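Local coordinates for aminopeptidase N family protein (Idiomarina loihiensis L2TR, PDB 4FGM) that is probably a zinc-dependent aminopeptidase of the M61 family, with maleic acid bound beside its active-site zinc, at residues N107-C112 against A162-P167; D325-L330 against L573-P578. All blocks are in the same frame, centred on the assembly; numbering follows the deposited sequence.

In the fold
The two contacts sit on opposite sides of the chain's centre, their centres about 42 Å apart, and share no helix or strand. Interaction 1 is wholly buried within the M61 N-terminal domain, where two short connections from that domain meet through a side-chain amide, a bridging water and a few methyl groups. Interaction 2 is only partly buried and brings together segments far apart in sequence: the start of helix 326-342, in the M61 peptidase region, receives the end of strand 570-575 near the C-terminus. No hydrogen bond crosses there; leucine and valine carry the contact, while its charged groups pair along the helix at the more open edge.

Interaction 1: residues N107-C112 against A162-P167; sequences NNTSLC and ALIDYP
Asn108 reaches from the short turn of helix 108-111 to the end of helix 160-163, joining two connections of the strand-rich M61 N-terminal domain. With CG anti to its own carbonyl carbon (chi1 -67°), the side chain extends toward Leu163 and crosses it at about a right angle. ND2 donates to Leu163 O at 3.0 Å in a nearly straight bond (169°); the oxygen lies close to the amide plane of Asn108, whereas the donor stands above the carbonyl plane. Replacing Asn108 by alanine removes the amide, which would probably leave Leu163 O without this donor and open a gap beside the leucine side chain. Leu163 opens the type I turn that runs to Tyr166, just where helical geometry ends, and its CD1 packs 3.7 Å from the same ND2. The other methyl, Leu163 CD2, meets Cys112 CB at 3.9 Å. Next along the turn, Ile164 lies across Thr109 at roughly a right angle, Thr109 CG2 resting 3.7 Å from Ile164 CB and close to CD1 as well. Ile164 CG2 faces the backbone of Asn108. Asn107 ND2 donates to Val94 O, while OD1 at the other end of the amide touches Pro167 CB and accepts from a water, 2.6 Å away, that also donates to Ile164 O at 2.9 Å.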
ATOM      1  N   ASN A 107       2.578  11.881  10.832  1.00 36.28           N
ATOM      2  CA  ASN A 107       3.185  10.677  11.368  1.00 31.35           C
ATOM      3  C   ASN A 107       4.324  11.230  12.209  1.00 39.53           C
ATOM      4  O   ASN A 107       5.016  12.166  11.792  1.00 36.47           O
ATOM      5  CB  ASN A 107       3.751   9.815  10.243  1.00 37.01           C
ATOM      6  CG  ASN A 107       2.675   9.095   9.467  1.00 41.63           C
ATOM      7  OD1 ASN A 107       2.107   8.105   9.938  1.00 42.22           O
ATOM      8  ND2 ASN A 107       2.376   9.594   8.275  1.00 33.22           N
ATOM      9  N   ASN A 108       4.536  10.659  13.384  1.00 38.81           N
ATOM     10  CA  ASN A 108       5.589  11.162  14.242  1.00 37.70           C
ATOM     11  C   ASN A 108       7.000  10.919  13.735  1.00 37.79           C
ATOM     12  O   ASN A 108       7.963  11.458  14.288  1.00 45.41           O
ATOM     13  CB  ASN A 108       5.369  10.657  15.664  1.00 34.59           C
ATOM     14  CG  ASN A 108       4.113  11.258  16.276  1.00 41.95           C
ATOM     15  OD1 ASN A 108       3.925  12.467  16.217  1.00 38.52           O
ATOM     16  ND2 ASN A 108       3.247  10.422  16.847  1.00 38.06           N
ATOM     17  N   THR A 109       7.128  10.127  12.673  1.00 34.77           N
ATOM     18  CA  THR A 109       8.440   9.905  12.064  1.00 37.87           C
ATOM     19  C   THR A 109       8.855  11.236  11.437  1.00 36.48           C
ATOM     20  O   THR A 109      10.035  11.491  11.231  1.00 42.83           O
ATOM     21  CB  THR A 109       8.397   8.866  10.920  1.00 36.12           C
ATOM     22  OG1 THR A 109       7.128   8.945  10.259  1.00 42.02           O
ATOM     23  CG2 THR A 109       8.642   7.451  11.441  1.00 30.82           C
ATOM     24  N   SER A 110       7.872  12.081  11.131  1.00 35.29           N
ATOM     25  CA  SER A 110       8.139  13.384  10.524  1.00 45.41           C
ATOM     26  C   SER A 110       8.207  14.532  11.529  1.00 41.72           C
ATOM     27  O   SER A 110       8.881  15.525  11.288  1.00 43.17           O
ATOM     28  CB  SER A 110       7.068  13.726   9.473  1.00 40.27           C
ATOM     29  OG  SER A 110       7.245  12.986   8.282  1.00 48.66           O
ATOM     30  N   LEU A 111       7.510  14.398  12.650  1.00 39.26           N
ATOM     31  CA  LEU A 111       7.481  15.473  13.638  1.00 41.38           C
ATOM     32  C   LEU A 111       8.328  15.336  14.903  1.00 40.79           C
ATOM     33  O   LEU A 111       8.818  16.333  15.427  1.00 43.22           O
ATOM     34  CB  LEU A 111       6.027  15.737  14.052  1.00 39.85           C
ATOM     35  CG  LEU A 111       5.233  16.734  13.192  1.00 40.03           C
ATOM     36  CD1 LEU A 111       5.185  16.266  11.750  1.00 39.23           C
ATOM     37  CD2 LEU A 111       3.841  16.886  13.750  1.00 40.81           C
ATOM     38  N   CYS A 112       8.521  14.111  15.375  1.00 44.10           N
ATOM     39  CA  CYS A 112       9.243  13.885  16.623  1.00 38.03           C
ATOM     40  C   CYS A 112      10.655  13.333  16.589  1.00 40.01           C
ATOM     41  O   CYS A 112      10.856  12.143  16.333  1.00 38.17           O
ATOM     42  CB  CYS A 112       8.398  12.973  17.512  1.00 33.51           C
ATOM     43  SG  CYS A 112       6.762  13.618  17.810  1.00 41.76           S
ATOM     44  N   ALA A 162       6.741   2.924  19.385  1.00 39.20           N
ATOM     45  CA  ALA A 162       5.289   2.961  19.443  1.00 36.36           C
ATOM     46  C   ALA A 162       4.818   4.349  19.023  1.00 37.38           C
ATOM     47  O   ALA A 162       3.857   4.487  18.268  1.00 35.56           O
ATOM     48  CB  ALA A 162       4.809   2.642  20.849  1.00 40.73           C
ATOM     49  N   LEU A 163       5.514   5.373  19.502  1.00 40.15           N
ATOM     50  CA  LEU A 163       5.166   6.750  19.181  1.00 38.40           C
ATOM     51  C   LEU A 163       5.014   6.989  17.681  1.00 41.49           C
ATOM     52  O   LEU A 163       4.040   7.596  17.229  1.00 41.64           O
ATOM     53  CB  LEU A 163       6.235   7.703  19.715  1.00 34.73           C
ATOM     54  CG  LEU A 163       6.049   9.181  19.348  1.00 37.29           C
ATOM     55  CD1 LEU A 163       4.886   9.762  20.146  1.00 29.00           C
ATOM     56  CD2 LEU A 163       7.326   9.951  19.652  1.00 34.29           C
ATOM     57  N   ILE A 164       5.985   6.516  16.908  1.00 40.10           N
ATOM     58  CA  ILE A 164       5.947   6.725  15.468  1.00 40.63           C
ATOM     59  C   ILE A 164       5.033   5.758  14.723  1.00 38.15           C
ATOM     60  O   ILE A 164       5.055   5.687  13.493  1.00 43.83           O
ATOM     61  CB  ILE A 164       7.364   6.686  14.872  1.00 42.74           C
ATOM     62  CG1 ILE A 164       8.002   5.317  15.094  1.00 36.14           C
ATOM     63  CG2 ILE A 164       8.214   7.768  15.526  1.00 40.03           C
ATOM     64  CD1 ILE A 164       9.345   5.169  14.418  1.00 38.44           C
ATOM     65  N   ASP A 165       4.218   5.018  15.465  1.00 37.42           N
ATOM     66  CA  ASP A 165       3.294   4.097  14.833  1.00 36.59           C
ATOM     67  C   ASP A 165       1.844   4.506  15.087  1.00 38.74           C
ATOM     68  O   ASP A 165       0.919   3.715  14.908  1.00 39.87           O
ATOM     69  CB  ASP A 165       3.522   2.666  15.318  1.00 33.69           C
ATOM     70  CG  ASP A 165       2.865   1.647  14.408  1.00 41.81           C
ATOM     71  OD1 ASP A 165       2.978   1.826  13.170  1.00 34.38           O
ATOM     72  OD2 ASP A 165       2.248   0.680  14.918  1.00 41.27           O
ATOM     73  N   TYR A 166       1.649   5.744  15.523  1.00 33.86           N
ATOM     74  CA  TYR A 166       0.302   6.251  15.757  1.00 31.84           C
ATOM     75  C   TYR A 166       0.122   7.528  14.952  1.00 37.13           C
ATOM     76  O   TYR A 166       0.539   8.596  15.384  1.00 38.35           O
ATOM     77  CB  TYR A 166       0.057   6.577  17.246  1.00 34.13           C
ATOM     78  CG  TYR A 166       0.119   5.403  18.190  1.00 35.26           C
ATOM     79  CD1 TYR A 166       1.132   5.305  19.139  1.00 35.87           C
ATOM     80  CD2 TYR A 166      -0.847   4.395  18.146  1.00 35.91           C
ATOM     81  CE1 TYR A 166       1.189   4.233  20.026  1.00 37.60           C
ATOM     82  CE2 TYR A 166      -0.807   3.318  19.025  1.00 31.91           C
ATOM     83  CZ  TYR A 166       0.215   3.240  19.967  1.00 42.30           C
ATOM     84  OH  TYR A 166       0.263   2.178  20.849  1.00 45.48           O
ATOM     85  N   PRO A 167      -0.465   7.435  13.751  1.00 40.49           N
ATOM     86  CA  PRO A 167      -0.644   8.676  12.985  1.00 39.45           C
ATOM     87  C   PRO A 167      -1.785   9.488  13.585  1.00 42.70           C
ATOM     88  O   PRO A 167      -2.597   8.950  14.331  1.00 37.69           O
ATOM     89  CB  PRO A 167      -0.955   8.177  11.572  1.00 33.97           C
ATOM     90  CG  PRO A 167      -1.606   6.822  11.819  1.00 37.25           C
ATOM     91  CD  PRO A 167      -0.720   6.249  12.910  1.00 37.05           C
TER
HETATM   92  O   HOH W   1       2.688   6.712  12.092  1.00 37.96           O

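Interaction 2: residues D325-L330 against L573-P578; sequences DEKRYL and LSVEQP
The first turn of helix 326-342 packs against the end of strand 570-575 as a helix-on-strand contact, in which Leu330 meets Leu573 and Val575. The axes of segments 326-330 and 573-575 run nearly antiparallel, at 153°, with a closest approach of 8.3 Å. Leu330, with CG anti to its carbonyl carbon (chi1 -76°), lays its branched end against the strand, and the two methyls part there. CD1 lies over the backbone between Ser574 and Val575, 4.0 Å from Val575 N, while CD2 meets Leu573 CD2 at 4.2 Å, the two leucine side chains crossing at about a right angle. Leu573 CB in turn rests against Leu330 O, and Leu333 and Leu337 of the same helix continue the apolar surface around Leu573. The strand belongs to a two-stranded antiparallel sheet with strand 461-466, so the helix of the peptidase region lies against a strand pair drawn from the C-terminal part of the chain. Ser574 points away from the helix, its side chain touching Met462 and Gln464 of the partner strand, whereas Leu573 and Val575 on either side of it point toward the helix. At the outer edge, Val575 CG1 approaches both members of a charged pair: Glu326 OE2 and Lys327 NZ each lie 3.5 Å from this methyl. The lysine chain, bent at chi2 and chi4, brings NZ to within 2.7 Å of Glu326 OE2 in a salt bridge, NZ meeting the oxygen nearly along its C-O bond. Just before them, Asp325 is the N-cap: its OD1 accepts from Arg328 N at 2.8 Å, and more weakly from Lys327 N.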
ATOM      1  N   ASP A 325     -19.622 -11.095  -4.683  1.00 55.34           N
ATOM      2  CA  ASP A 325     -19.852 -12.461  -5.145  1.00 56.66           C
ATOM      3  C   ASP A 325     -18.611 -13.020  -5.834  1.00 58.13           C
ATOM      4  O   ASP A 325     -17.597 -12.333  -5.951  1.00 59.11           O
ATOM      5  CB  ASP A 325     -21.046 -12.518  -6.103  1.00 61.62           C
ATOM      6  CG  ASP A 325     -20.842 -11.680  -7.348  1.00 68.93           C
ATOM      7  OD1 ASP A 325     -19.726 -11.698  -7.916  1.00 70.59           O
ATOM      8  OD2 ASP A 325     -21.809 -11.012  -7.771  1.00 72.31           O
ATOM      9  N   GLU A 326     -18.694 -14.262  -6.299  1.00 60.83           N
ATOM     10  CA  GLU A 326     -17.555 -14.891  -6.952  1.00 61.30           C
ATOM     11  C   GLU A 326     -17.225 -14.290  -8.318  1.00 57.42           C
ATOM     12  O   GLU A 326     -16.099 -14.419  -8.795  1.00 56.51           O
ATOM     13  CB  GLU A 326     -17.781 -16.409  -7.080  1.00 70.41           C
ATOM     14  CG  GLU A 326     -18.176 -16.909  -8.470  1.00 74.43           C
ATOM     15  CD  GLU A 326     -19.616 -16.615  -8.821  1.00 79.70           C
ATOM     16  OE1 GLU A 326     -20.332 -16.029  -7.981  1.00 82.51           O
ATOM     17  OE2 GLU A 326     -20.033 -16.976  -9.941  1.00 80.90           O
ATOM     18  N   LYS A 327     -18.200 -13.642  -8.951  1.00 56.73           N
ATOM     19  CA  LYS A 327     -17.964 -13.032 -10.254  1.00 56.14           C
ATOM     20  C   LYS A 327     -17.013 -11.846 -10.078  1.00 54.88           C
ATOM     21  O   LYS A 327     -16.003 -11.736 -10.776  1.00 60.30           O
ATOM     22  CB  LYS A 327     -19.286 -12.570 -10.877  1.00 62.05           C
ATOM     23  CG  LYS A 327     -20.233 -13.701 -11.298  1.00 73.81           C
ATOM     24  CD  LYS A 327     -19.710 -14.464 -12.513  1.00 84.82           C
ATOM     25  CE  LYS A 327     -20.681 -15.559 -12.965  1.00 92.32           C
ATOM     26  NZ  LYS A 327     -20.213 -16.944 -12.636  1.00 94.26           N
ATOM     27  N   ARG A 328     -17.336 -10.964  -9.137  1.00 48.99           N
ATOM     28  CA  ARG A 328     -16.493  -9.807  -8.858  1.00 49.61           C
ATOM     29  C   ARG A 328     -15.118 -10.258  -8.401  1.00 51.75           C
ATOM     30  O   ARG A 328     -14.094  -9.714  -8.833  1.00 50.19           O
ATOM     31  CB  ARG A 328     -17.114  -8.935  -7.766  1.00 54.09           C
ATOM     32  CG  ARG A 328     -18.157  -7.982  -8.285  1.00 62.22           C
ATOM     33  CD  ARG A 328     -18.701  -7.094  -7.192  1.00 64.88           C
ATOM     34  NE  ARG A 328     -19.379  -5.940  -7.768  1.00 65.98           N
ATOM     35  CZ  ARG A 328     -18.763  -4.972  -8.440  1.00 64.22           C
ATOM     36  NH1 ARG A 328     -17.451  -5.015  -8.619  1.00 59.73           N
ATOM     37  NH2 ARG A 328     -19.462  -3.965  -8.944  1.00 68.32           N
ATOM     38  N   TYR A 329     -15.094 -11.255  -7.524  1.00 50.16           N
ATOM     39  CA  TYR A 329     -13.825 -11.747  -7.019  1.00 53.02           C
ATOM     40  C   TYR A 329     -12.920 -12.285  -8.124  1.00 52.85           C
ATOM     41  O   TYR A 329     -11.731 -11.946  -8.182  1.00 50.00           O
ATOM     42  CB  TYR A 329     -14.026 -12.841  -5.966  1.00 47.23           C
ATOM     43  CG  TYR A 329     -12.700 -13.426  -5.558  1.00 47.64           C
ATOM     44  CD1 TYR A 329     -11.778 -12.662  -4.838  1.00 48.76           C
ATOM     45  CD2 TYR A 329     -12.298 -14.676  -6.022  1.00 48.97           C
ATOM     46  CE1 TYR A 329     -10.493 -13.118  -4.604  1.00 49.87           C
ATOM     47  CE2 TYR A 329     -11.012 -15.143  -5.796  1.00 48.44           C
ATOM     48  CZ  TYR A 329     -10.111 -14.355  -5.093  1.00 51.11           C
ATOM     49  OH  TYR A 329      -8.812 -14.782  -4.927  1.00 50.49           O
ATOM     50  N   LEU A 330     -13.477 -13.125  -8.995  1.00 46.21           N
ATOM     51  CA  LEU A 330     -12.687 -13.716 -10.075  1.00 49.21           C
ATOM     52  C   LEU A 330     -12.198 -12.691 -11.090  1.00 50.84           C
ATOM     53  O   LEU A 330     -11.188 -12.912 -11.757  1.00 49.72           O
ATOM     54  CB  LEU A 330     -13.469 -14.836 -10.777  1.00 48.52           C
ATOM     55  CG  LEU A 330     -13.551 -16.171 -10.018  1.00 50.48           C
ATOM     56  CD1 LEU A 330     -14.351 -17.172 -10.838  1.00 51.07           C
ATOM     57  CD2 LEU A 330     -12.148 -16.717  -9.750  1.00 44.69           C
ATOM     58  N   LEU A 573     -11.196 -15.228 -15.907  1.00 55.93           N
ATOM     59  CA  LEU A 573     -11.540 -16.376 -15.075  1.00 56.12           C
ATOM     60  C   LEU A 573     -13.034 -16.523 -14.848  1.00 64.06           C
ATOM     61  O   LEU A 573     -13.732 -15.547 -14.575  1.00 63.43           O
ATOM     62  CB  LEU A 573     -10.837 -16.277 -13.722  1.00 57.13           C
ATOM     63  CG  LEU A 573      -9.465 -16.946 -13.604  1.00 58.80           C
ATOM     64  CD1 LEU A 573      -8.588 -16.559 -14.772  1.00 55.85           C
ATOM     65  CD2 LEU A 573      -8.822 -16.548 -12.286  1.00 59.30           C
ATOM     66  N   SER A 574     -13.512 -17.757 -14.957  1.00 69.40           N
ATOM     67  CA  SER A 574     -14.924 -18.059 -14.761  1.00 70.91           C
ATOM     68  C   SER A 574     -15.119 -19.455 -14.173  1.00 70.16           C
ATOM     69  O   SER A 574     -14.328 -20.371 -14.414  1.00 67.02           O
ATOM     70  CB  SER A 574     -15.677 -17.952 -16.088  1.00 69.83           C
ATOM     71  OG  SER A 574     -15.065 -18.756 -17.080  1.00 73.83           O
ATOM     72  N   VAL A 575     -16.173 -19.606 -13.382  1.00 72.24           N
ATOM     73  CA  VAL A 575     -16.485 -20.886 -12.774  1.00 75.02           C
ATOM     74  C   VAL A 575     -17.401 -21.644 -13.731  1.00 78.05           C
ATOM     75  O   VAL A 575     -18.484 -21.175 -14.068  1.00 78.38           O
ATOM     76  CB  VAL A 575     -17.177 -20.694 -11.398  1.00 77.27           C
ATOM     77  CG1 VAL A 575     -18.105 -19.500 -11.446  1.00 80.64           C
ATOM     78  CG2 VAL A 575     -17.954 -21.945 -11.023  1.00 81.64           C
ATOM     79  N   GLU A 576     -16.947 -22.808 -14.184  1.00 79.82           N
ATOM     80  CA  GLU A 576     -17.725 -23.628 -15.106  1.00 84.59           C
ATOM     81  C   GLU A 576     -18.202 -24.929 -14.459  1.00 76.81           C
ATOM     82  O   GLU A 576     -19.125 -25.572 -14.956  1.00 72.69           O
ATOM     83  CB  GLU A 576     -16.896 -23.934 -16.358  1.00 93.98           C
ATOM     84  CG  GLU A 576     -16.824 -22.794 -17.377  1.00106.07           C
ATOM     85  CD  GLU A 576     -18.055 -22.723 -18.272  1.00115.27           C
ATOM     86  OE1 GLU A 576     -18.457 -23.777 -18.813  1.00118.42           O
ATOM     87  OE2 GLU A 576     -18.611 -21.618 -18.448  1.00115.97           O
ATOM     88  N   GLN A 577     -17.567 -25.304 -13.349  1.00 72.17           N
ATOM     89  CA  GLN A 577     -17.915 -26.517 -12.610  1.00 73.10           C
ATOM     90  C   GLN A 577     -18.079 -26.169 -11.131  1.00 70.23           C
ATOM     91  O   GLN A 577     -17.211 -26.469 -10.309  1.00 69.98           O
ATOM     92  CB  GLN A 577     -16.817 -27.569 -12.786  1.00 84.03           C
ATOM     93  CG  GLN A 577     -17.179 -28.698 -13.734  1.00 95.67           C
ATOM     94  CD  GLN A 577     -18.310 -29.560 -13.196  1.00110.17           C
ATOM     95  OE1 GLN A 577     -18.218 -30.106 -12.094  1.00113.49           O
ATOM     96  NE2 GLN A 577     -19.382 -29.689 -13.973  1.00112.99           N
ATOM     97  N   PRO A 578     -19.208 -25.537 -10.775  1.00 70.90           N
ATOM     98  CA  PRO A 578     -19.550 -25.109  -9.413  1.00 69.59           C
ATOM     99  C   PRO A 578     -19.284 -26.123  -8.309  1.00 69.15           C
ATOM    100  O   PRO A 578     -18.690 -25.792  -7.278  1.00 66.92           O
ATOM    101  CB  PRO A 578     -21.032 -24.767  -9.523  1.00 70.15           C
ATOM    102  CG  PRO A 578     -21.153 -24.281 -10.927  1.00 68.94           C
ATOM    103  CD  PRO A 578     -20.342 -25.297 -11.686  1.00 68.19           C
TER